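Local coordinates for protein putative alkaline phosphatase (Pseudomonas fluorescens, PDB 4F1V) that binds phosphate with high affinity in the periplasm and probably hands it to an ABC transporter for import, at residues Y15-V20 with D326-A331; A38-N43 with G83-V88; V186-S191 with M195-A200. One frame throughout, in Å; residues are numbered along the deposited sequence.

Interaction 1 of 3, residues Y15-V20 with D326-A331; sequences YQTSGV and DAAITA
The backbones come closest at T17 and A328, whose CA atoms lie 7.1 Å apart, with the short helix 326-331 set against a turn in the loop that follows helix 12-15. That turn has a definite form: V20 N donates to T17 O at 3.1 Å, and the phi/psi pairs of S18 and G19 are those of a type II beta turn, with positive phi at G19. Closing the turn brings the side chains of its first and last residues together, both pointing at the helix. On V20, the branch CG2 lies beside the backbone N and anti to the carbonyl carbon, and it meets A328 CB at 3.7 Å. T17 is modelled in two conformers; in the one described, its CG2 stands anti to the backbone N and reaches A328 CB at 4.0 Å. T17 CG2 and V20 CG2 are themselves 3.9 Å apart, so the three methyls form a nearly equilateral triangle with A328 at one corner. Within the Venus flytrap fold of this binding protein, the contact joins the start of the chain to a helix more than 300 residues later, in the lobe built on the sheet of strands 5-7, 85-94 and 291-299, where Y15 OH bonds to S90 of strand 85-94. A328 also touches L14 of helix 12-15. The turn is tied at its polar atoms as well: T17 OG1 bonds to A13 O, G19 O to K317 NZ and V20 O to N325 ND2.

Interaction 2 of 3, residues A38-N43 with G83-V88; sequences AAFLNN and GKLIQV
L85 meets two successive residues of helix 33-42, F40 and L41, while the nearest backbone pair, L41 CA and L85 CA, remains 9.0 Å apart; the interval is bridged by side chains. The path can be followed along L85, which is deposited in two conformers, one of which is described. Its CB points at the helix and lies 3.9 Å from F40 CE2, with F40 CZ a little farther from the same CB at 4.2 Å. The approach to the ring is oblique. Next comes CG, placed between the backbone N and the carbonyl carbon (chi1 66°), a position from which one methyl, CD2, is carried across to L41. There the branches part: CD2 continues the extended line from CA and meets L41 CD2 at 3.9 Å, whereas CD1 bends away from that methyl. The meeting is therefore methyl to methyl at L41 and methylene to ring at F40. F40 reaches across because its CG is anti to the backbone N (chi1 179°), and its ring also meets that of Y74 and takes a cation-pi contact from R369, which bonds to F40 O too. Beyond these residues the helix ends in a Schellman motif at N43; just before it, N42 ND2 donates in the carbonyl plane to a lone pair of A38 O at 3.0 Å. Strand 85-94 is an edge strand of its mixed sheet, paired antiparallel with 291-299, and helix 68-77 lines the same junction: L71 and Y74 touch L85, E70 and Y74 touch L41. I86 and V88 pack instead on F349 of helix 339-349.

Interaction 3 of 3, residues V186-S191 with M195-A200; sequences VAATGS and MTALAA
A188 and A197 make a strand-to-helix contact inside a beta-alpha-beta crossover: strand 186-188 leads through a short turn into helix 190-198, which passes over the neighbouring parallel strand 138-142 on the way to strand 204-205. The evidence is a pair of methyls, A188 CB and A197 CB, 4.0 Å apart, with V186 CG1 reaching A197 CB more loosely at 4.5 Å. V186 and A188 point toward the helix, whereas A187 between them points away, and A197 also rests on V140 of the strand being crossed. M195 N donates to S191 O at 3.0 Å, with an almost straight N-H...O angle of 164°, an i to i+4 backbone bond early in the helix. M195 has CG beside its backbone N (chi1 -68°), which sets CG 3.6 Å from S191 O before the chain bends off toward M208. The side chain of S191 is about 5 Å from the bound hydrogenphosphate ion. Its OG bonds to T9 OG1; T9 lines the phosphate pocket and follows strand 5-7 of the other sheet, so this bond links the two lobes, consistent with the closed, ligand-bound cleft of a Venus flytrap binding protein.

The three contacts are separate and do not touch. Interactions 1 and 2 sit with the five-strand sheet, their centres 23 Å apart and nearest atoms about 7 Å apart; interaction 3 belongs to the four-strand sheet, its centre 25 Å from that of interaction 1 and 29 Å from that of interaction 2. Along the chain, 15-20 with 326-331 encloses the other two, which follow in series. Interaction 3 is near the ligand, with the S191 side chain about 5 Å from the hydrogenphosphate ion. The F40 side chain of interaction 2 is about 13 Å from it, although helix 33-42 begins at S33, a pocket residue.

Interaction 1 of 3, residues Y15-V20 with D326-A331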
ATOM      1  N   TYR A  15      -4.541   9.480   6.284  1.00  4.16           N
ATOM      2  CA  TYR A  15      -4.409   9.505   7.746  1.00  3.57           C
ATOM      3  C   TYR A  15      -4.164  10.905   8.261  1.00  4.36           C
ATOM      4  O   TYR A  15      -4.453  11.160   9.461  1.00  5.03           O
ATOM      5  CB  TYR A  15      -3.254   8.557   8.197  1.00  4.32           C
ATOM      6  CG  TYR A  15      -3.500   7.134   7.752  1.00  3.73           C
ATOM      7  CD1 TYR A  15      -4.758   6.500   7.866  1.00  4.78           C
ATOM      8  CD2 TYR A  15      -2.467   6.392   7.231  1.00  3.85           C
ATOM      9  CE1 TYR A  15      -4.956   5.230   7.413  1.00  5.04           C
ATOM     10  CE2 TYR A  15      -2.641   5.085   6.791  1.00  3.73           C
ATOM     11  CZ  TYR A  15      -3.883   4.513   6.848  1.00  3.86           C
ATOM     12  OH  TYR A  15      -4.141   3.256   6.364  1.00  4.74           O
ATOM     13  N   GLN A  16      -3.797  11.853   7.394  0.50  3.77           N
ATOM     14  CA  GLN A  16      -3.697  13.253   7.714  0.50  3.99           C
ATOM     15  C   GLN A  16      -4.963  14.067   7.463  0.50  3.85           C
ATOM     16  O   GLN A  16      -4.965  15.267   7.774  0.50  5.50           O
ATOM     17  CB  GLN A  16      -2.475  13.867   6.950  0.50  5.06           C
ATOM     18  CG  GLN A  16      -1.215  13.252   7.456  0.50  4.31           C
ATOM     19  CD  GLN A  16       0.009  13.425   6.553  0.50  5.88           C
ATOM     20  OE1 GLN A  16      -0.116  14.010   5.457  0.50  7.53           O
ATOM     21  NE2 GLN A  16       1.193  12.969   6.948  0.50  6.50           N
ATOM     22  N   THR A  17      -5.959  13.483   6.926  0.70  4.93           N
ATOM     23  CA  THR A  17      -7.284  14.170   6.800  0.70  4.40           C
ATOM     24  C   THR A  17      -7.839  14.372   8.211  0.70  5.49           C
ATOM     25  O   THR A  17      -7.926  13.405   8.993  0.70  4.88           O
ATOM     26  CB  THR A  17      -8.184  13.360   5.905  0.70  5.15           C
ATOM     27  OG1 THR A  17      -7.702  13.334   4.559  0.70  5.82           O
ATOM     28  CG2 THR A  17      -9.594  13.920   5.848  0.70  6.24           C
ATOM     29  N   SER A  18      -8.274  15.613   8.518  1.00  6.23           N
ATOM     30  CA  SER A  18      -8.822  15.896   9.842  1.00  5.91           C
ATOM     31  C   SER A  18      -9.876  14.900  10.186  1.00  5.94           C
ATOM     32  O   SER A  18     -10.784  14.631   9.362  1.00  6.71           O
ATOM     33  CB  SER A  18      -9.373  17.325   9.841  1.00  7.14           C
ATOM     34  OG  SER A  18      -9.641  17.732  11.165  1.00  8.79           O
ATOM     35  N   GLY A  19      -9.861  14.383  11.414  1.00  6.27           N
ATOM     36  CA  GLY A  19     -10.859  13.482  11.934  1.00  7.04           C
ATOM     37  C   GLY A  19     -10.728  12.020  11.593  1.00  6.59           C
ATOM     38  O   GLY A  19     -11.427  11.211  12.175  1.00  7.38           O
ATOM     39  N   VAL A  20      -9.829  11.645  10.660  1.00  5.18           N
ATOM     40  CA  VAL A  20      -9.685  10.222  10.316  1.00  4.59           C
ATOM     41  C   VAL A  20      -9.052   9.443  11.492  1.00  4.80           C
ATOM     42  O   VAL A  20      -9.564   8.383  11.858  1.00  5.21           O
ATOM     43  CB  VAL A  20      -8.887  10.095   9.010  1.00  4.62           C
ATOM     44  CG1 VAL A  20      -8.365   8.669   8.764  1.00  4.78           C
ATOM     45  CG2 VAL A  20      -9.687  10.587   7.833  1.00  5.40           C
ATOM     46  N   ASP A 326     -15.173   6.370   5.469  1.00  4.32           N
ATOM     47  CA  ASP A 326     -15.261   6.004   4.076  1.00  4.20           C
ATOM     48  C   ASP A 326     -15.275   7.192   3.130  1.00  4.42           C
ATOM     49  O   ASP A 326     -14.700   7.106   2.024  1.00  4.53           O
ATOM     50  CB  ASP A 326     -16.420   5.083   3.811  1.00  4.58           C
ATOM     51  CG  ASP A 326     -16.233   3.681   4.371  1.00  5.40           C
ATOM     52  OD1 ASP A 326     -15.177   3.368   4.946  1.00  5.64           O
ATOM     53  OD2 ASP A 326     -17.195   2.854   4.166  1.00  7.58           O
ATOM     54  N   ALA A 327     -15.949   8.303   3.481  1.00  4.82           N
ATOM     55  CA  ALA A 327     -15.932   9.450   2.580  1.00  5.40           C
ATOM     56  C   ALA A 327     -14.488   9.967   2.374  1.00  5.03           C
ATOM     57  O   ALA A 327     -14.067  10.223   1.228  1.00  5.67           O
ATOM     58  CB  ALA A 327     -16.843  10.567   3.058  1.00  6.67           C
ATOM     59  N   ALA A 328     -13.725  10.076   3.471  1.00  5.40           N
ATOM     60  CA  ALA A 328     -12.322  10.503   3.373  1.00  5.16           C
ATOM     61  C   ALA A 328     -11.490   9.510   2.569  1.00  4.39           C
ATOM     62  O   ALA A 328     -10.589   9.910   1.826  1.00  4.82           O
ATOM     63  CB  ALA A 328     -11.728  10.673   4.765  1.00  5.78           C
ATOM     64  N   ILE A 329     -11.764   8.217   2.729  1.00  4.18           N
ATOM     65  CA  ILE A 329     -11.097   7.185   1.936  1.00  3.56           C
ATOM     66  C   ILE A 329     -11.270   7.487   0.451  1.00  3.81           C
ATOM     67  O   ILE A 329     -10.293   7.511  -0.324  1.00  4.13           O
ATOM     68  CB  ILE A 329     -11.584   5.810   2.380  1.00  3.84           C
ATOM     69  CG1 ILE A 329     -11.073   5.471   3.788  1.00  4.09           C
ATOM     70  CG2 ILE A 329     -11.175   4.746   1.369  1.00  3.78           C
ATOM     71  CD1 ILE A 329     -11.737   4.298   4.462  1.00  4.44           C
ATOM     72  N   THR A 330     -12.520   7.700   0.006  1.00  4.27           N
ATOM     73  CA  THR A 330     -12.758   7.977  -1.403  0.70  4.13           C
ATOM     74  C   THR A 330     -12.084   9.289  -1.862  1.00  4.30           C
ATOM     75  O   THR A 330     -11.602   9.367  -3.001  1.00  4.67           O
ATOM     76  CB  THR A 330     -14.250   8.028  -1.768  0.70  3.85           C
ATOM     77  OG1 THR A 330     -14.886   9.246  -1.188  0.70  3.74           O
ATOM     78  CG2 THR A 330     -15.051   6.803  -1.331  0.70  4.84           C
ATOM     79  N   ALA A 331     -12.053  10.275  -0.979  1.00  4.87           N
ATOM     80  CA  ALA A 331     -11.523  11.562  -1.355  1.00  5.34           C
ATOM     81  C   ALA A 331     -10.019  11.531  -1.617  1.00  5.07           C
ATOM     82  O   ALA A 331      -9.511  12.480  -2.215  1.00  7.48           O
ATOM     83  CB  ALA A 331     -11.774  12.565  -0.235  1.00  6.03           C
TER

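Interaction 2 of 3, residues A38-N43 with G83-V88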
ATOM      1  N   ALA A  38       9.723  -1.270  10.789  1.00  4.34           N
ATOM      2  CA  ALA A  38      10.861  -1.320  11.746  1.00  4.81           C
ATOM      3  C   ALA A  38      10.499  -0.500  13.008  1.00  4.49           C
ATOM      4  O   ALA A  38      10.857  -0.892  14.129  1.00  5.17           O
ATOM      5  CB  ALA A  38      12.132  -0.795  11.054  1.00  6.21           C
ATOM      6  N   ALA A  39       9.856   0.646  12.816  1.00  4.42           N
ATOM      7  CA  ALA A  39       9.450   1.481  13.950  1.00  4.34           C
ATOM      8  C   ALA A  39       8.608   0.677  14.937  1.00  4.03           C
ATOM      9  O   ALA A  39       8.826   0.677  16.148  1.00  4.64           O
ATOM     10  CB  ALA A  39       8.676   2.696  13.447  1.00  4.51           C
ATOM     11  N   PHE A  40       7.566   0.001  14.398  1.00  3.85           N
ATOM     12  CA  PHE A  40       6.672  -0.757  15.271  1.00  4.21           C
ATOM     13  C   PHE A  40       7.395  -1.958  15.901  1.00  4.16           C
ATOM     14  O   PHE A  40       7.314  -2.181  17.097  1.00  4.44           O
ATOM     15  CB  PHE A  40       5.440  -1.192  14.457  1.00  3.62           C
ATOM     16  CG  PHE A  40       4.497  -2.009  15.329  1.00  4.11           C
ATOM     17  CD1 PHE A  40       3.508  -1.352  16.059  1.00  4.63           C
ATOM     18  CD2 PHE A  40       4.584  -3.374  15.444  1.00  4.31           C
ATOM     19  CE1 PHE A  40       2.605  -2.058  16.885  1.00  4.64           C
ATOM     20  CE2 PHE A  40       3.734  -4.088  16.264  1.00  4.46           C
ATOM     21  CZ  PHE A  40       2.753  -3.422  16.966  1.00  4.63           C
ATOM     22  N   LEU A  41       8.041  -2.764  15.064  1.00  4.39           N
ATOM     23  CA  LEU A  41       8.579  -4.042  15.511  1.00  4.36           C
ATOM     24  C   LEU A  41       9.638  -3.909  16.598  1.00  4.94           C
ATOM     25  O   LEU A  41       9.790  -4.782  17.451  1.00  5.47           O
ATOM     26  CB  LEU A  41       9.090  -4.854  14.333  1.00  4.23           C
ATOM     27  CG  LEU A  41       8.019  -5.285  13.293  1.00  4.26           C
ATOM     28  CD1 LEU A  41       8.749  -5.716  12.008  1.00  4.77           C
ATOM     29  CD2 LEU A  41       7.102  -6.374  13.843  1.00  4.84           C
ATOM     30  N   ASN A  42      10.392  -2.797  16.542  1.00  5.51           N
ATOM     31  CA  ASN A  42      11.490  -2.532  17.466  1.00  5.95           C
ATOM     32  C   ASN A  42      11.174  -1.432  18.479  1.00  6.29           C
ATOM     33  O   ASN A  42      12.011  -1.065  19.288  1.00  7.79           O
ATOM     34  CB  ASN A  42      12.780  -2.129  16.641  1.00  7.27           C
ATOM     35  CG  ASN A  42      13.120  -3.251  15.687  1.00  8.61           C
ATOM     36  OD1 ASN A  42      13.574  -4.306  16.109  1.00 11.21           O
ATOM     37  ND2 ASN A  42      12.832  -3.069  14.398  1.00 10.16           N
ATOM     38  N   ASN A  43       9.959  -0.872  18.417  1.00  5.83           N
ATOM     39  CA  ASN A  43       9.614   0.285  19.211  1.00  5.46           C
ATOM     40  C   ASN A  43      10.672   1.391  19.092  1.00  5.60           C
ATOM     41  O   ASN A  43      11.202   1.863  20.087  1.00  7.26           O
ATOM     42  CB  ASN A  43       9.323  -0.065  20.680  1.00  5.88           C
ATOM     43  CG  ASN A  43       8.717   1.121  21.424  1.00  6.87           C
ATOM     44  OD1 ASN A  43       7.976   1.895  20.809  1.00  8.29           O
ATOM     45  ND2 ASN A  43       8.986   1.220  22.701  1.00  9.61           N
ATOM     46  N   GLY A  83       2.031  -8.539  24.023  1.00  5.38           N
ATOM     47  CA  GLY A  83       0.840  -9.086  23.375  1.00  5.20           C
ATOM     48  C   GLY A  83       1.057  -9.329  21.876  1.00  4.17           C
ATOM     49  O   GLY A  83       2.075  -8.927  21.282  1.00  4.90           O
ATOM     50  N   LYS A  84       0.097 -10.026  21.280  1.00  4.28           N
ATOM     51  CA  LYS A  84       0.106 -10.251  19.832  1.00  3.99           C
ATOM     52  C   LYS A  84       0.037  -8.932  19.045  1.00  3.48           C
ATOM     53  O   LYS A  84      -0.743  -8.048  19.395  1.00  4.92           O
ATOM     54  CB  LYS A  84      -1.131 -11.119  19.458  1.00  4.82           C
ATOM     55  CG  LYS A  84      -0.950 -12.576  19.814  1.00  5.67           C
ATOM     56  CD  LYS A  84      -2.211 -13.427  19.595  1.00  7.45           C
ATOM     57  CE  LYS A  84      -2.641 -13.549  18.173  1.00  6.83           C
ATOM     58  NZ  LYS A  84      -1.614 -13.988  17.229  1.00  7.22           N
ATOM     59  N   LEU A  85       0.763  -8.843  17.943  0.70  3.66           N
ATOM     60  CA  LEU A  85       0.472  -7.748  17.024  0.70  3.16           C
ATOM     61  C   LEU A  85      -0.753  -8.139  16.168  0.70  3.84           C
ATOM     62  O   LEU A  85      -1.103  -9.330  16.012  0.70  3.19           O
ATOM     63  CB  LEU A  85       1.679  -7.358  16.145  0.70  3.36           C
ATOM     64  CG  LEU A  85       2.228  -8.357  15.100  0.70  3.80           C
ATOM     65  CD1 LEU A  85       1.376  -8.509  13.835  0.70  4.33           C
ATOM     66  CD2 LEU A  85       3.639  -7.995  14.680  0.70  5.19           C
ATOM     67  N   ILE A  86      -1.331  -7.102  15.600  1.00  3.15           N
ATOM     68  CA  ILE A  86      -2.485  -7.103  14.713  1.00  3.35           C
ATOM     69  C   ILE A  86      -2.042  -6.465  13.380  1.00  3.27           C
ATOM     70  O   ILE A  86      -1.480  -5.377  13.369  1.00  3.84           O
ATOM     71  CB  ILE A  86      -3.635  -6.302  15.333  1.00  3.61           C
ATOM     72  CG1 ILE A  86      -4.136  -6.988  16.615  1.00  4.41           C
ATOM     73  CG2 ILE A  86      -4.760  -6.080  14.300  1.00  4.18           C
ATOM     74  CD1 ILE A  86      -5.114  -6.147  17.447  1.00  4.94           C
ATOM     75  N   GLN A  87      -2.344  -7.154  12.274  1.00  3.27           N
ATOM     76  CA  GLN A  87      -2.094  -6.635  10.909  1.00  3.20           C
ATOM     77  C   GLN A  87      -3.440  -6.752  10.161  1.00  3.29           C
ATOM     78  O   GLN A  87      -3.978  -7.854  10.042  1.00  4.34           O
ATOM     79  CB  GLN A  87      -1.043  -7.464  10.227  1.00  3.25           C
ATOM     80  CG  GLN A  87      -0.668  -6.894   8.831  1.00  3.69           C
ATOM     81  CD  GLN A  87       0.381  -7.723   8.080  1.00  3.39           C
ATOM     82  OE1 GLN A  87       1.339  -7.194   7.497  1.00  3.99           O
ATOM     83  NE2 GLN A  87       0.185  -9.041   8.065  1.00  4.18           N
ATOM     84  N   VAL A  88      -3.968  -5.614   9.672  1.00  3.08           N
ATOM     85  CA  VAL A  88      -5.293  -5.650   9.026  0.60  3.70           C
ATOM     86  C   VAL A  88      -5.289  -4.699   7.844  1.00  3.21           C
ATOM     87  O   VAL A  88      -4.685  -3.635   7.883  1.00  4.37           O
ATOM     88  CB  VAL A  88      -6.450  -5.247   9.949  0.60  4.20           C
ATOM     89  CG1 VAL A  88      -6.818  -6.367  10.906  0.60  4.67           C
ATOM     90  CG2 VAL A  88      -6.150  -3.953  10.748  0.60  5.10           C
TER

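Interaction 3 of 3, residues V186-S191 with M195-A200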
ATOM      1  N   VAL A 186      16.272   6.716 -12.415  1.00  5.30           N
ATOM      2  CA  VAL A 186      16.436   7.714 -11.335  1.00  5.18           C
ATOM      3  C   VAL A 186      15.748   7.220 -10.064  1.00  5.03           C
ATOM      4  O   VAL A 186      14.547   6.925 -10.086  1.00  5.73           O
ATOM      5  CB  VAL A 186      15.828   9.073 -11.767  1.00  6.68           C
ATOM      6  CG1 VAL A 186      15.869  10.080 -10.612  1.00  7.97           C
ATOM      7  CG2 VAL A 186      16.584   9.617 -12.980  1.00  9.20           C
ATOM      8  N   ALA A 187      16.477   7.128  -8.963  1.00  5.23           N
ATOM      9  CA  ALA A 187      15.969   6.810  -7.647  1.00  5.01           C
ATOM     10  C   ALA A 187      15.485   8.070  -6.930  1.00  4.57           C
ATOM     11  O   ALA A 187      16.139   9.105  -6.996  1.00  6.33           O
ATOM     12  CB  ALA A 187      16.995   6.123  -6.790  1.00  6.38           C
ATOM     13  N   ALA A 188      14.386   7.992  -6.197  1.00  4.32           N
ATOM     14  CA  ALA A 188      13.937   9.088  -5.327  1.00  4.52           C
ATOM     15  C   ALA A 188      13.232   8.447  -4.119  1.00  4.15           C
ATOM     16  O   ALA A 188      12.886   7.283  -4.106  1.00  4.67           O
ATOM     17  CB  ALA A 188      13.045  10.079  -6.070  1.00  5.32           C
ATOM     18  N   THR A 189      12.999   9.296  -3.094  1.00  4.71           N
ATOM     19  CA  THR A 189      12.599   8.816  -1.761  1.00  4.42           C
ATOM     20  C   THR A 189      11.220   9.363  -1.418  1.00  3.91           C
ATOM     21  O   THR A 189      11.009  10.592  -1.494  1.00  5.44           O
ATOM     22  CB  THR A 189      13.625   9.251  -0.718  1.00  5.26           C
ATOM     23  OG1 THR A 189      14.891   8.780  -1.138  1.00  8.16           O
ATOM     24  CG2 THR A 189      13.299   8.757   0.688  1.00  7.72           C
ATOM     25  N   GLY A 190      10.310   8.498  -1.018  1.00  3.99           N
ATOM     26  CA  GLY A 190       8.961   8.827  -0.719  1.00  3.80           C
ATOM     27  C   GLY A 190       8.120   8.986  -1.973  1.00  3.60           C
ATOM     28  O   GLY A 190       8.570   9.269  -3.065  1.00  4.02           O
ATOM     29  N   SER A 191       6.787   8.883  -1.799  1.00  3.76           N
ATOM     30  CA  SER A 191       5.865   9.167  -2.927  1.00  3.50           C
ATOM     31  C   SER A 191       6.088  10.577  -3.490  1.00  3.66           C
ATOM     32  O   SER A 191       6.181  10.771  -4.698  1.00  3.79           O
ATOM     33  CB  SER A 191       4.400   9.027  -2.480  1.00  3.46           C
ATOM     34  OG  SER A 191       4.034   7.696  -2.157  1.00  3.63           O
ATOM     35  N   MET A 195       7.389  12.017  -7.186  1.00  3.69           N
ATOM     36  CA  MET A 195       6.661  12.966  -8.052  1.00  4.06           C
ATOM     37  C   MET A 195       7.483  14.199  -8.367  1.00  4.37           C
ATOM     38  O   MET A 195       7.403  14.743  -9.492  1.00  4.93           O
ATOM     39  CB  MET A 195       5.319  13.297  -7.468  1.00  4.62           C
ATOM     40  CG  MET A 195       4.332  12.162  -7.463  1.00  4.69           C
ATOM     41  SD  MET A 195       3.984  11.407  -9.091  1.00  5.04           S
ATOM     42  CE  MET A 195       3.142  12.728  -9.931  1.00  6.08           C
ATOM     43  N   THR A 196       8.262  14.698  -7.393  1.00  4.25           N
ATOM     44  CA  THR A 196       9.160  15.813  -7.656  1.00  4.32           C
ATOM     45  C   THR A 196      10.189  15.479  -8.727  1.00  4.58           C
ATOM     46  O   THR A 196      10.448  16.227  -9.665  1.00  5.85           O
ATOM     47  CB  THR A 196       9.829  16.269  -6.318  1.00  4.69           C
ATOM     48  OG1 THR A 196       8.789  16.761  -5.480  1.00  6.16           O
ATOM     49  CG2 THR A 196      10.936  17.278  -6.543  1.00  6.36           C
ATOM     50  N   ALA A 197      10.769  14.262  -8.612  1.00  4.34           N
ATOM     51  CA  ALA A 197      11.740  13.828  -9.603  1.00  4.70           C
ATOM     52  C   ALA A 197      11.082  13.622 -10.977  1.00  5.06           C
ATOM     53  O   ALA A 197      11.722  13.894 -12.013  1.00  6.43           O
ATOM     54  CB  ALA A 197      12.437  12.523  -9.136  1.00  5.41           C
ATOM     55  N   LEU A 198       9.848  13.146 -11.033  0.70  4.65           N
ATOM     56  CA  LEU A 198       9.193  12.946 -12.313  0.70  4.55           C
ATOM     57  C   LEU A 198       9.242  14.229 -13.171  0.70  4.65           C
ATOM     58  O   LEU A 198       9.393  14.206 -14.386  0.70  5.57           O
ATOM     59  CB  LEU A 198       7.750  12.487 -12.060  0.70  4.35           C
ATOM     60  CG  LEU A 198       7.028  11.800 -13.197  0.70  3.35           C
ATOM     61  CD1 LEU A 198       7.556  10.378 -13.421  0.70  4.18           C
ATOM     62  CD2 LEU A 198       5.517  11.736 -12.881  0.70  6.90           C
ATOM     63  N   ALA A 199       9.106  15.376 -12.473  0.70  5.34           N
ATOM     64  CA  ALA A 199       9.047  16.652 -13.108  0.70  6.54           C
ATOM     65  C   ALA A 199      10.417  17.228 -13.391  0.70  7.19           C
ATOM     66  O   ALA A 199      10.533  18.269 -14.126  0.70  9.84           O
ATOM     67  CB  ALA A 199       8.249  17.611 -12.206  0.70  9.35           C
ATOM     68  N   ALA A 200      11.515  16.664 -12.899  0.70  6.76           N
ATOM     69  CA  ALA A 200      12.880  17.238 -12.967  0.70  7.25           C
ATOM     70  C   ALA A 200      13.612  16.870 -14.233  0.70  7.49           C
ATOM     71  O   ALA A 200      14.777  17.280 -14.411  0.70  9.90           O
ATOM     72  CB  ALA A 200      13.674  16.832 -11.723  0.70  7.14           C
TER